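Local coordinates for JSC1_58120g3 ([Leptolyngbya] sp. JSC-1, PDB 6XHH), which binds a bilin chromophore in its GAF domain and probably acts as a cyanobacteriochrome photoreceptor for far-red light, at residues Phe33-Val38 / Arg153-Ala158; Arg37-Lys42 / Ser145-Ser150. All coordinates share one frame; numbering follows the deposited sequence.

In the fold
The chain leaves helix 18-33 at F33, turns through G34 and I35, and enters strand 37-43. It then builds the other strands of the sheet and much of the chromophore pocket before returning in strand 139-148. There contact 2 closes the smaller loop, pairing R37-T39 with S145-F147 in the central sheet. A few residues later R153-A158 meets F33-V38, and contact 1 closes the slightly longer loop, which encloses the first. Segment 33-38 overlaps segment 37-42 at R37 and V38, and E36 beside them probably hydrogen-bonds to N149 and S150. Together they tie the end of helix 18-33, the sheet and the start of helix 157-178 into one GAF core.

Contact 1. Residues Phe33-Val38 / Arg153-Ala158; sequences FGIERV and RHWDEA. With EDO (1,2-ethanediol), chain E.
R153 reaches F33 and I35 with an extended side chain. Its CG lies anti to the backbone N (chi1 -177°), which sends the guanidinium to the end of helix 18-33. There NH2 donates to the F33 carbonyl, NH2 to O 3.0 Å, with 151° at the hydrogen. The donor sits on a lone pair in the carbonyl plane, while the oxygen lies slightly off the guanidinium plane. NE gives its proton to O1 of a 1,2-ethanediol, at 3.1 Å. That diol is probably from the crystallisation liquor, and its O1 is also 2.8 Å from O of G34. I35 packs against the same arm, its CG2 3.3 Å from R153 NE. NH1 forms a salt bridge with E159, so F33 O and E159 both hold the guanidinium.

Two residues on, W155 lies against the arginine. R153 CD rests over one face of the indole, 3.8 Å above it and toward the rim. The far edge of the indole meets the other segment. CZ3 is 4.0 Å from CD2 of F33, and CH2 is 4.1 Å from CD1 of I35. Both are apolar contacts, and both side chains cross the indole at about a right angle. The buried indole N-H is satisfied, since NE1 bonds to the V89 carbonyl. D156 then caps helix 157-178, its OD1 accepting from the backbone N of E159.

G34, with positive phi, is the C-prime residue of a Schellman motif that ends helix 18-33. The contact thus lies where one helix ends and another begins. F33 also packs on L162 and L163 of helix 157-178, while I35 and W155 both rest on A146 of strand 139-148.

Contact 2. Residues Arg37-Lys42 / Ser145-Ser150; sequences RVTIYK and SAFQNS. With M1V (mesobiliverdin IX(alpha)), chain C.
The pairing of R37-T39 with S145-F147 joins two antiparallel neighbours of the central GAF sheet, and the sheet face bearing R37, T39, S145 and F147 reaches the bilin. R37 and F147 form a hydrogen-bonded pair. F147 N to R37 O is 2.8 Å, while the return bond, R37 N to F147 O, is longer at 3.3 Å, with its donor well off the carbonyl plane. T39 and S145 form a second such pair, T39 N to S145 O being 2.9 Å. V38 and A146 lie between them as a non-hydrogen-bonded pair, and the CA-H of V38 points to S145 O.

On the chromophore side, S145 OG donates to OD of the bilin at 2.8 Å. A water donates to the same OG and also bonds T39 OG1. The T39 torsion (chi1 62°) places OG1 beside this shared water and 3.6 Å from CE2 of F147. The F147 ring presents its edge to two partners: CZ lies 3.5 Å from bilin OD, and CD2 meets CD of R37. The guanidinium plane stands 75° from that ring. R37 NH1 forms a salt bridge with E54 and a hydrogen bond to the R61 carbonyl.

Y41 lays one ring face on the bilin, CAD being 3.6 Å above it toward the rim. Its OH bonds the W68 carbonyl. Replacing Y41 with an alanine would probably leave the ethyl and methyl of this bilin ring without their aromatic cover and the W68 carbonyl without its hydroxyl.

Within this contact the bilin ring that carries OD has its carbonyl held by the S145 hydroxyl, and Y41 covers its ethyl and methyl. Its orientation probably depends on both. H117 and D70 hydrogen-bond the bilin elsewhere.

Contact 1. Residues Phe33-Val38 / Arg153-Ala158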
loop_
_atom_site.group_PDB
_atom_site.type_symbol
_atom_site.label_atom_id
_atom_site.label_comp_id
_atom_site.label_asym_id
_atom_site.label_seq_id
_atom_site.Cartn_x
_atom_site.Cartn_y
_atom_site.Cartn_z
ATOM N N PHE A 33 9.601 8.537 0.813
ATOM C CA PHE A 33 8.622 9.277 0.023
ATOM C C PHE A 33 8.274 10.642 0.606
ATOM O O PHE A 33 7.592 11.425 -0.065
ATOM C CB PHE A 33 7.341 8.446 -0.123
ATOM C CG PHE A 33 7.459 7.293 -1.101
ATOM C CD1 PHE A 33 8.602 7.116 -1.870
ATOM C CD2 PHE A 33 6.418 6.396 -1.260
ATOM C CE1 PHE A 33 8.704 6.066 -2.788
ATOM C CE2 PHE A 33 6.519 5.338 -2.177
ATOM C CZ PHE A 33 7.663 5.175 -2.932
ATOM N N GLY A 34 8.732 10.951 1.817
ATOM C CA GLY A 34 8.350 12.185 2.482
ATOM C C GLY A 34 6.846 12.350 2.568
ATOM O O GLY A 34 6.305 13.408 2.219
ATOM N N ILE A 35 6.150 11.314 3.026
ATOM C CA ILE A 35 4.693 11.376 3.081
ATOM C C ILE A 35 4.199 11.182 4.509
ATOM O O ILE A 35 4.993 11.011 5.443
ATOM C CB ILE A 35 4.048 10.335 2.153
ATOM C CG1 ILE A 35 4.526 8.914 2.514
ATOM C CG2 ILE A 35 4.329 10.680 0.686
ATOM C CD1 ILE A 35 3.987 7.828 1.572
ATOM N N GLU A 36 2.880 11.178 4.683
ATOM C CA GLU A 36 2.296 11.279 6.012
ATOM C C GLU A 36 1.875 9.943 6.610
ATOM O O GLU A 36 1.747 9.853 7.831
ATOM C CB GLU A 36 1.106 12.250 5.973
ATOM C CG GLU A 36 1.598 13.690 5.797
ATOM C CD GLU A 36 0.580 14.674 5.216
ATOM O OE1 GLU A 36 -0.470 14.281 4.659
ATOM O OE2 GLU A 36 0.851 15.890 5.330
ATOM N N ARG A 37 1.680 8.901 5.801
ATOM C CA ARG A 37 1.379 7.597 6.381
ATOM C C ARG A 37 1.736 6.494 5.411
ATOM O O ARG A 37 1.502 6.623 4.215
ATOM C CB ARG A 37 -0.105 7.468 6.756
ATOM C CG ARG A 37 -0.346 6.408 7.802
ATOM C CD ARG A 37 -1.786 5.979 7.876
ATOM N NE ARG A 37 -2.729 7.052 8.202
ATOM C CZ ARG A 37 -2.991 7.487 9.435
ATOM N NH1 ARG A 37 -2.368 6.967 10.492
ATOM N NH2 ARG A 37 -3.896 8.444 9.611
ATOM N N VAL A 38 2.305 5.417 5.943
ATOM C CA VAL A 38 2.456 4.150 5.236
ATOM C C VAL A 38 1.936 3.054 6.156
ATOM O O VAL A 38 2.245 3.040 7.352
ATOM C CB VAL A 38 3.919 3.875 4.825
ATOM C CG1 VAL A 38 4.035 2.518 4.127
ATOM C CG2 VAL A 38 4.415 4.962 3.906
ATOM N N ARG A 153 -0.976 14.117 -3.900
ATOM C CA ARG A 153 0.437 13.960 -4.189
ATOM C C ARG A 153 0.549 13.134 -5.450
ATOM O O ARG A 153 -0.187 12.159 -5.611
ATOM C CB ARG A 153 1.176 13.270 -3.049
ATOM C CG ARG A 153 2.672 13.142 -3.282
ATOM C CD ARG A 153 3.161 11.916 -2.587
ATOM N NE ARG A 153 4.610 11.838 -2.402
ATOM C CZ ARG A 153 5.443 11.224 -3.231
ATOM N NH1 ARG A 153 4.996 10.700 -4.362
ATOM N NH2 ARG A 153 6.732 11.160 -2.933
ATOM N N HIS A 154 1.446 13.543 -6.341
ATOM C CA HIS A 154 1.635 12.826 -7.590
ATOM C C HIS A 154 2.506 11.600 -7.358
ATOM O O HIS A 154 3.579 11.703 -6.762
ATOM C CB HIS A 154 2.283 13.745 -8.624
ATOM C CG HIS A 154 2.704 13.040 -9.864
ATOM N ND1 HIS A 154 1.813 12.371 -10.675
ATOM C CD2 HIS A 154 3.912 12.924 -10.455
ATOM C CE1 HIS A 154 2.463 11.853 -11.702
ATOM N NE2 HIS A 154 3.738 12.171 -11.592
ATOM N N TRP A 155 2.039 10.441 -7.822
ATOM C CA TRP A 155 2.811 9.204 -7.780
ATOM C C TRP A 155 3.394 8.923 -9.157
ATOM O O TRP A 155 2.657 8.892 -10.144
ATOM C CB TRP A 155 1.944 8.016 -7.335
ATOM C CG TRP A 155 1.171 8.258 -6.065
ATOM C CD1 TRP A 155 -0.161 8.592 -5.966
ATOM C CD2 TRP A 155 1.674 8.229 -4.718
ATOM N NE1 TRP A 155 -0.515 8.759 -4.642
ATOM C CE2 TRP A 155 0.593 8.544 -3.856
ATOM C CE3 TRP A 155 2.929 7.973 -4.158
ATOM C CZ2 TRP A 155 0.730 8.598 -2.458
ATOM C CZ3 TRP A 155 3.063 8.023 -2.763
ATOM C CH2 TRP A 155 1.959 8.334 -1.932
ATOM N N ASP A 156 4.710 8.720 -9.242
ATOM C CA ASP A 156 5.260 8.318 -10.533
ATOM C C ASP A 156 5.493 6.810 -10.561
ATOM O O ASP A 156 5.453 6.125 -9.535
ATOM C CB ASP A 156 6.539 9.101 -10.889
ATOM C CG ASP A 156 7.690 8.875 -9.931
ATOM O OD1 ASP A 156 7.930 7.729 -9.492
ATOM O OD2 ASP A 156 8.421 9.856 -9.669
ATOM N N GLU A 157 5.717 6.275 -11.764
ATOM C CA GLU A 157 5.699 4.822 -11.859
ATOM C C GLU A 157 6.921 4.196 -11.200
ATOM O O GLU A 157 6.849 3.056 -10.734
ATOM C CB GLU A 157 5.542 4.374 -13.314
ATOM C CG GLU A 157 6.596 4.800 -14.281
ATOM C CD GLU A 157 6.275 4.299 -15.691
ATOM O OE1 GLU A 157 5.220 4.696 -16.248
ATOM O OE2 GLU A 157 7.062 3.488 -16.224
ATOM N N ALA A 158 8.044 4.919 -11.126
ATOM C CA ALA A 158 9.197 4.408 -10.386
ATOM C C ALA A 158 8.887 4.240 -8.899
ATOM O O ALA A 158 9.347 3.287 -8.266
ATOM C CB ALA A 158 10.404 5.328 -10.582
HETATM C C1 EDO E . 5.763 15.009 -1.422
HETATM O O1 EDO E . 6.000 13.902 -0.537
HETATM C C2 EDO E . 5.520 16.287 -0.617
HETATM O O2 EDO E . 6.511 16.374 0.420
#

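Contact 2. Residues Arg37-Lys42 / Ser145-Ser150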
loop_
_atom_site.group_PDB
_atom_site.type_symbol
_atom_site.label_atom_id
_atom_site.label_comp_id
_atom_site.label_asym_id
_atom_site.label_seq_id
_atom_site.Cartn_x
_atom_site.Cartn_y
_atom_site.Cartn_z
ATOM N N ARG A 37 1.680 8.901 5.801
ATOM C CA ARG A 37 1.379 7.597 6.381
ATOM C C ARG A 37 1.736 6.494 5.411
ATOM O O ARG A 37 1.502 6.623 4.215
ATOM C CB ARG A 37 -0.105 7.468 6.756
ATOM C CG ARG A 37 -0.346 6.408 7.802
ATOM C CD ARG A 37 -1.786 5.979 7.876
ATOM N NE ARG A 37 -2.729 7.052 8.202
ATOM C CZ ARG A 37 -2.991 7.487 9.435
ATOM N NH1 ARG A 37 -2.368 6.967 10.492
ATOM N NH2 ARG A 37 -3.896 8.444 9.611
ATOM N N VAL A 38 2.305 5.417 5.943
ATOM C CA VAL A 38 2.456 4.150 5.236
ATOM C C VAL A 38 1.936 3.054 6.156
ATOM O O VAL A 38 2.245 3.040 7.352
ATOM C CB VAL A 38 3.919 3.875 4.825
ATOM C CG1 VAL A 38 4.035 2.518 4.127
ATOM C CG2 VAL A 38 4.415 4.962 3.906
ATOM N N THR A 39 1.144 2.139 5.602
ATOM C CA THR A 39 0.503 1.096 6.383
ATOM C C THR A 39 0.738 -0.274 5.761
ATOM O O THR A 39 0.861 -0.425 4.538
ATOM C CB THR A 39 -1.025 1.294 6.506
ATOM O OG1 THR A 39 -1.632 1.251 5.199
ATOM C CG2 THR A 39 -1.355 2.601 7.155
ATOM N N ILE A 40 0.747 -1.279 6.629
ATOM C CA ILE A 40 0.628 -2.675 6.244
ATOM C C ILE A 40 -0.713 -3.171 6.749
ATOM O O ILE A 40 -1.027 -3.048 7.943
ATOM C CB ILE A 40 1.786 -3.522 6.802
ATOM C CG1 ILE A 40 3.103 -3.079 6.156
ATOM C CG2 ILE A 40 1.546 -5.006 6.534
ATOM C CD1 ILE A 40 4.354 -3.514 6.932
ATOM N N TYR A 41 -1.506 -3.716 5.831
ATOM C CA TYR A 41 -2.875 -4.136 6.074
ATOM C C TYR A 41 -2.994 -5.597 5.688
ATOM O O TYR A 41 -2.544 -5.997 4.605
ATOM C CB TYR A 41 -3.815 -3.256 5.251
ATOM C CG TYR A 41 -5.264 -3.646 5.077
ATOM C CD1 TYR A 41 -5.640 -4.532 4.076
ATOM C CD2 TYR A 41 -6.259 -3.016 5.804
ATOM C CE1 TYR A 41 -6.970 -4.838 3.843
ATOM C CE2 TYR A 41 -7.607 -3.310 5.586
ATOM C CZ TYR A 41 -7.947 -4.220 4.597
ATOM O OH TYR A 41 -9.272 -4.508 4.377
ATOM N N LYS A 42 -3.555 -6.392 6.587
ATOM C CA LYS A 42 -3.660 -7.830 6.397
ATOM C C LYS A 42 -5.085 -8.228 6.033
ATOM O O LYS A 42 -6.034 -7.876 6.744
ATOM C CB LYS A 42 -3.219 -8.563 7.661
ATOM C CG LYS A 42 -3.382 -10.066 7.570
ATOM C CD LYS A 42 -2.817 -10.744 8.813
ATOM C CE LYS A 42 -2.874 -12.255 8.630
ATOM N NZ LYS A 42 -2.288 -13.034 9.753
ATOM N N SER A 145 0.274 0.257 1.632
ATOM C CA SER A 145 -0.319 1.513 1.184
ATOM C C SER A 145 0.578 2.674 1.575
ATOM O O SER A 145 1.014 2.772 2.727
ATOM C CB SER A 145 -1.727 1.721 1.773
ATOM O OG SER A 145 -2.574 0.632 1.415
ATOM N N ALA A 146 0.828 3.552 0.617
ATOM C CA ALA A 146 1.441 4.854 0.834
ATOM C C ALA A 146 0.370 5.928 0.713
ATOM O O ALA A 146 -0.320 6.004 -0.312
ATOM C CB ALA A 146 2.544 5.088 -0.200
ATOM N N PHE A 147 0.231 6.757 1.743
ATOM C CA PHE A 147 -0.859 7.724 1.825
ATOM C C PHE A 147 -0.315 9.141 1.994
ATOM O O PHE A 147 0.659 9.368 2.724
ATOM C CB PHE A 147 -1.787 7.437 3.027
ATOM C CG PHE A 147 -2.572 6.147 2.953
ATOM C CD1 PHE A 147 -3.275 5.777 1.813
ATOM C CD2 PHE A 147 -2.644 5.318 4.067
ATOM C CE1 PHE A 147 -4.036 4.603 1.796
ATOM C CE2 PHE A 147 -3.390 4.144 4.048
ATOM C CZ PHE A 147 -4.088 3.795 2.910
ATOM N N GLN A 148 -0.971 10.110 1.366
ATOM C CA GLN A 148 -0.849 11.492 1.787
ATOM C C GLN A 148 -2.207 11.941 2.314
ATOM O O GLN A 148 -3.248 11.618 1.735
ATOM C CB GLN A 148 -0.360 12.395 0.651
ATOM C CG GLN A 148 0.132 13.786 1.092
ATOM C CD GLN A 148 1.471 13.767 1.802
ATOM O OE1 GLN A 148 1.825 12.808 2.476
ATOM N NE2 GLN A 148 2.224 14.852 1.656
ATOM N N ASN A 149 -2.191 12.638 3.444
ATOM C CA ASN A 149 -3.409 12.953 4.175
ATOM C C ASN A 149 -3.828 14.403 4.058
ATOM O O ASN A 149 -5.027 14.693 4.111
ATOM C CB ASN A 149 -3.229 12.616 5.663
ATOM C CG ASN A 149 -2.961 11.139 5.903
ATOM O OD1 ASN A 149 -3.260 10.296 5.058
ATOM N ND2 ASN A 149 -2.408 10.822 7.068
ATOM N N SER A 150 -2.874 15.324 3.952
ATOM C CA SER A 150 -3.184 16.746 3.955
ATOM C C SER A 150 -3.427 17.324 2.568
ATOM O O SER A 150 -3.997 18.415 2.473
ATOM C CB SER A 150 -2.050 17.510 4.651
ATOM O OG SER A 150 -0.838 17.347 3.946
HETATM O OA M1V C . -15.373 0.745 1.877
HETATM C C1A M1V C . -16.043 0.771 0.855
HETATM N NA M1V C . -15.548 0.573 -0.373
HETATM C C2A M1V C . -17.433 0.996 0.789
HETATM C CMA M1V C . -18.346 1.260 1.965
HETATM C C3A M1V C . -17.813 0.940 -0.549
HETATM C CAA M1V C . -19.173 1.126 -1.109
HETATM C CBA M1V C . -19.677 -0.121 -1.837
HETATM C C4A M1V C . -16.577 0.667 -1.315
HETATM C CHA M1V C . -16.525 0.518 -2.675
HETATM C C1B M1V C . -15.392 0.238 -3.562
HETATM C C2B M1V C . -15.553 0.187 -4.971
HETATM C CMB M1V C . -16.840 0.424 -5.723
HETATM C C3B M1V C . -14.334 -0.095 -5.511
HETATM C CAB M1V C . -14.014 -0.239 -6.988
HETATM C CBB M1V C . -13.224 0.985 -7.480
HETATM C CGB M1V C . -14.100 2.218 -7.484
HETATM O O2B M1V C . -15.052 2.305 -8.297
HETATM O O1B M1V C . -13.900 3.165 -6.690
HETATM N NB M1V C . -14.108 -0.019 -3.270
HETATM C C4B M1V C . -13.428 -0.230 -4.418
HETATM C CHB M1V C . -12.074 -0.537 -4.619
HETATM C C1C M1V C . -10.969 -0.523 -3.755
HETATM C C2C M1V C . -9.649 -0.557 -4.223
HETATM C CAC M1V C . -9.253 -0.694 -5.678
HETATM C CBC M1V C . -9.370 -2.221 -5.941
HETATM C CGC M1V C . -9.470 -2.630 -7.404
HETATM O O2C M1V C . -9.422 -1.771 -8.314
HETATM O O1C M1V C . -9.614 -3.837 -7.724
HETATM C C3C M1V C . -8.817 -0.532 -3.106
HETATM C CMC M1V C . -7.314 -0.555 -3.154
HETATM N NC M1V C . -10.945 -0.449 -2.379
HETATM C C4C M1V C . -9.638 -0.449 -1.962
HETATM C CHC M1V C . -9.349 -0.410 -0.567
HETATM C C1D M1V C . -8.161 -0.223 0.096
HETATM C C2D M1V C . -7.748 -0.918 1.266
HETATM C CMD M1V C . -8.517 -2.021 1.951
HETATM N ND M1V C . -7.189 0.720 -0.210
HETATM C C4D M1V C . -6.194 0.610 0.695
HETATM O OD M1V C . -5.189 1.322 0.679
HETATM C C3D M1V C . -6.534 -0.422 1.628
HETATM C CAD M1V C . -5.697 -0.894 2.790
HETATM C CBD M1V C . -5.783 0.117 3.912
HETATM O O HOH W 1 -4.307 8.123 6.561
HETATM O O HOH W 2 -2.091 -0.906 3.737
#